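Local structure of VAO-type flavoprotein oxidase VAO615 (Myceliophthora thermophila, 6F72) at residues V127-G132 and S170-N175. The protein binds FAD bicovalently and is probably an oxidoreductase whose reduced form reacts rapidly with molecular oxygen, though no substrate has been identified. Numbering follows the deposited sequence.
With NAG (2-acetamido-2-deoxy-beta-D-glucopyranose), chain D.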
ATOM      1  N   VAL A 127      10.176  -1.944  19.981  1.00 26.76           N
ATOM      2  CA  VAL A 127      10.228  -2.500  18.627  1.00 26.45           C
ATOM      3  C   VAL A 127      11.036  -3.805  18.652  1.00 27.08           C
ATOM      4  O   VAL A 127      12.218  -3.806  19.041  1.00 27.55           O
ATOM      5  CB  VAL A 127      10.869  -1.483  17.642  1.00 26.23           C
ATOM      6  CG1 VAL A 127      11.065  -2.087  16.258  1.00 25.77           C
ATOM      7  CG2 VAL A 127      10.065  -0.183  17.567  1.00 25.82           C
ATOM      8  N   VAL A 128      10.399  -4.909  18.251  1.00 27.22           N
ATOM      9  CA  VAL A 128      11.095  -6.211  18.115  1.00 27.95           C
ATOM     10  C   VAL A 128      11.754  -6.273  16.741  1.00 28.26           C
ATOM     11  O   VAL A 128      11.061  -6.350  15.722  1.00 27.67           O
ATOM     12  CB  VAL A 128      10.156  -7.424  18.312  1.00 27.64           C
ATOM     13  CG1 VAL A 128      10.931  -8.739  18.172  1.00 28.00           C
ATOM     14  CG2 VAL A 128       9.480  -7.363  19.668  1.00 27.89           C
ATOM     15  N   ASN A 129      13.086  -6.224  16.719  1.00 29.52           N
ATOM     16  CA  ASN A 129      13.847  -6.286  15.478  1.00 30.25           C
ATOM     17  C   ASN A 129      13.947  -7.761  15.068  1.00 29.72           C
ATOM     18  O   ASN A 129      14.942  -8.437  15.358  1.00 29.94           O
ATOM     19  CB  ASN A 129      15.212  -5.608  15.662  1.00 33.07           C
ATOM     20  CG  ASN A 129      16.107  -5.700  14.434  1.00 35.55           C
ATOM     21  OD1 ASN A 129      15.688  -6.132  13.349  1.00 34.59           O
ATOM     22  ND2 ASN A 129      17.364  -5.281  14.613  1.00 39.05           N
ATOM     23  N   VAL A 130      12.897  -8.235  14.379  1.00 28.29           N
ATOM     24  CA  VAL A 130      12.679  -9.668  14.120  1.00 27.69           C
ATOM     25  C   VAL A 130      13.746 -10.256  13.197  1.00 27.54           C
ATOM     26  O   VAL A 130      14.042  -9.709  12.130  1.00 27.28           O
ATOM     27  CB  VAL A 130      11.248  -9.950  13.584  1.00 27.01           C
ATOM     28  CG1 VAL A 130      11.069 -11.416  13.184  1.00 27.04           C
ATOM     29  CG2 VAL A 130      10.191  -9.560  14.615  1.00 26.80           C
ATOM     30  N   THR A 131      14.335 -11.368  13.638  1.00 27.58           N
ATOM     31  CA  THR A 131      15.342 -12.061  12.848  1.00 27.56           C
ATOM     32  C   THR A 131      14.827 -13.412  12.332  1.00 27.26           C
ATOM     33  O   THR A 131      15.477 -14.018  11.486  1.00 27.52           O
ATOM     34  CB  THR A 131      16.641 -12.287  13.635  1.00 28.33           C
ATOM     35  OG1 THR A 131      16.359 -13.082  14.792  1.00 28.58           O
ATOM     36  CG2 THR A 131      17.260 -10.975  14.058  1.00 28.51           C
ATOM     37  N   GLY A 132      13.671 -13.857  12.832  1.00 26.67           N
ATOM     38  CA  GLY A 132      13.065 -15.146  12.458  1.00 26.33           C
ATOM     39  C   GLY A 132      11.860 -15.451  13.334  1.00 25.99           C
ATOM     40  O   GLY A 132      11.425 -14.605  14.128  1.00 25.79           O
ATOM     41  N   SER A 170       5.935  -3.565  18.850  1.00 24.69           N
ATOM     42  CA  SER A 170       5.852  -3.712  17.396  1.00 23.99           C
ATOM     43  C   SER A 170       6.749  -4.827  16.878  1.00 23.91           C
ATOM     44  O   SER A 170       7.920  -4.913  17.244  1.00 24.30           O
ATOM     45  CB  SER A 170       6.189  -2.396  16.687  1.00 23.83           C
ATOM     46  OG  SER A 170       6.364  -2.584  15.286  1.00 23.28           O
ATOM     47  N   LEU A 171       6.183  -5.676  16.020  1.00 23.44           N
ATOM     48  CA  LEU A 171       6.954  -6.697  15.330  1.00 23.37           C
ATOM     49  C   LEU A 171       7.451  -6.068  14.054  1.00 23.03           C
ATOM     50  O   LEU A 171       6.688  -5.819  13.114  1.00 22.48           O
ATOM     51  CB  LEU A 171       6.120  -7.954  15.067  1.00 23.16           C
ATOM     52  CG  LEU A 171       5.461  -8.547  16.314  1.00 23.55           C
ATOM     53  CD1 LEU A 171       4.443  -9.610  15.953  1.00 23.29           C
ATOM     54  CD2 LEU A 171       6.514  -9.081  17.278  1.00 24.30           C
ATOM     55  N   TRP A 172       8.742  -5.766  14.055  1.00 23.34           N
ATOM     56  CA  TRP A 172       9.344  -5.017  12.972  1.00 23.20           C
ATOM     57  C   TRP A 172       9.982  -6.004  12.023  1.00 23.03           C
ATOM     58  O   TRP A 172      10.980  -6.624  12.360  1.00 23.53           O
ATOM     59  CB  TRP A 172      10.355  -3.996  13.524  1.00 23.81           C
ATOM     60  CG  TRP A 172      10.990  -3.087  12.513  1.00 23.85           C
ATOM     61  CD1 TRP A 172      10.374  -2.472  11.468  1.00 23.45           C
ATOM     62  CD2 TRP A 172      12.357  -2.645  12.485  1.00 24.47           C
ATOM     63  NE1 TRP A 172      11.264  -1.694  10.770  1.00 23.65           N
ATOM     64  CE2 TRP A 172      12.490  -1.771  11.375  1.00 24.30           C
ATOM     65  CE3 TRP A 172      13.485  -2.904  13.286  1.00 25.18           C
ATOM     66  CZ2 TRP A 172      13.708  -1.153  11.035  1.00 24.77           C
ATOM     67  CZ3 TRP A 172      14.706  -2.285  12.947  1.00 25.68           C
ATOM     68  CH2 TRP A 172      14.798  -1.421  11.822  1.00 25.44           C
ATOM     69  N   MET A 173       9.396  -6.116  10.835  1.00 22.40           N
ATOM     70  CA  MET A 173       9.680  -7.175   9.862  1.00 22.25           C
ATOM     71  C   MET A 173      10.630  -6.736   8.764  1.00 22.27           C
ATOM     72  O   MET A 173      11.022  -7.556   7.921  1.00 22.26           O
ATOM     73  CB  MET A 173       8.365  -7.643   9.185  1.00 21.66           C
ATOM     74  CG  MET A 173       7.213  -7.881  10.144  1.00 21.62           C
ATOM     75  SD  MET A 173       7.646  -8.969  11.522  1.00 22.23           S
ATOM     76  CE  MET A 173       7.722 -10.515  10.640  1.00 22.09           C
ATOM     77  N   HIS A 174      10.991  -5.455   8.790  1.00 22.36           N
ATOM     78  CA  HIS A 174      11.796  -4.776   7.761  1.00 22.50           C
ATOM     79  C   HIS A 174      13.083  -5.473   7.333  1.00 22.94           C
ATOM     80  O   HIS A 174      13.487  -5.371   6.170  1.00 22.89           O
ATOM     81  CB  HIS A 174      12.125  -3.347   8.243  1.00 22.72           C
ATOM     82  CG  HIS A 174      13.031  -2.573   7.332  1.00 22.90           C
ATOM     83  ND1 HIS A 174      12.736  -2.338   6.006  1.00 22.61           N
ATOM     84  CD2 HIS A 174      14.212  -1.957   7.569  1.00 23.43           C
ATOM     85  CE1 HIS A 174      13.710  -1.632   5.458  1.00 22.99           C
ATOM     86  NE2 HIS A 174      14.614  -1.379   6.389  1.00 23.46           N
ATOM     87  N   ASN A 175      13.714  -6.178   8.270  1.00 23.50           N
ATOM     88  CA  ASN A 175      15.044  -6.728   8.052  1.00 24.11           C
ATOM     89  C   ASN A 175      15.044  -8.190   7.611  1.00 24.20           C
ATOM     90  O   ASN A 175      16.101  -8.779   7.468  1.00 24.66           O
ATOM     91  CB  ASN A 175      15.890  -6.557   9.299  1.00 24.86           C
ATOM     92  CG  ASN A 175      16.048  -5.118   9.688  1.00 25.00           C
ATOM     93  OD1 ASN A 175      16.587  -4.317   8.924  1.00 25.13           O
ATOM     94  ND2 ASN A 175      15.558  -4.773  10.873  1.00 25.05           N
TER
HETATM   95  C1  NAG D   1      18.394  -5.298  13.605  1.00 26.09           C
HETATM   96  C2  NAG D   1      19.485  -4.216  13.519  1.00 30.65           C
HETATM   97  C3  NAG D   1      20.424  -4.508  12.345  1.00 32.80           C
HETATM   98  C4  NAG D   1      21.037  -5.914  12.436  1.00 34.83           C
HETATM   99  C5  NAG D   1      19.887  -6.926  12.517  1.00 32.33           C
HETATM  100  C6  NAG D   1      20.367  -8.373  12.655  1.00 33.20           C
HETATM  101  C7  NAG D   1      18.670  -2.049  14.395  1.00 31.53           C
HETATM  102  C8  NAG D   1      18.130  -0.708  13.995  1.00 31.07           C
HETATM  103  N2  NAG D   1      18.946  -2.870  13.376  1.00 31.26           N
HETATM  104  O3  NAG D   1      21.448  -3.509  12.267  1.00 32.82           O
HETATM  105  O4  NAG D   1      21.808  -6.183  11.257  1.00 42.10           O
HETATM  106  O5  NAG D   1      19.005  -6.608  13.611  1.00 29.10           O
HETATM  107  O6  NAG D   1      20.765  -8.647  14.005  1.00 33.68           O
HETATM  108  O7  NAG D   1      18.824  -2.351  15.571  1.00 31.78           O
HETATM  109  O   HOH W   1      13.169  -7.342  11.009  1.00 26.04           O
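Val127 meets Trp172 through CG1, which lies 3.4 Å from Trp172 CB and also reaches the indole obliquely. Having CG1 anti to the backbone N (chi1 174°) carries this methyl along the sheet face to Trp172. Val128 carries two backbone hydrogen bonds to the partner strand. Its N gives a nearly straight one to Ser170 O (2.7 Å), and its O accepts one from Trp172 N (2.9 Å). On the sheet face away from the indole, Val128 CB packs on Leu171 CD2 at 4.1 Å, the two side chains pointing the same way. Helix 133-146 packs on this face through Val136 and Ala139. In the mixed sheet of the PCMH-type FAD-binding domain, strand 126-129, helix 133-146 and strand 150-153 form a beta-alpha-beta crossover. Strand 169-172 lies between the two strands, parallel to both. Asn129 is N-glycosylated: its ND2 is bonded to NAG C1. Its OD1 accepts a weak, bent hydrogen bond from Asn175 ND2 (2.8 Å), the two amide planes lying 57° apart. The same Asn175 ND2 sits above one face of the Trp172 ring, toward the rim. The acetyl methyl C8 of NAG lies at the ring edge, 3.9 Å from Trp172 CZ3. Just past the strand, Val130 N donates a hydrogen bond to Trp172 O (3.2 Å). One water bridges Val130 O, Trp172 O and Asn175 N. Val130 CG2 touches Met173 SD at 4.0 Å, and Met173 also contacts the FAD.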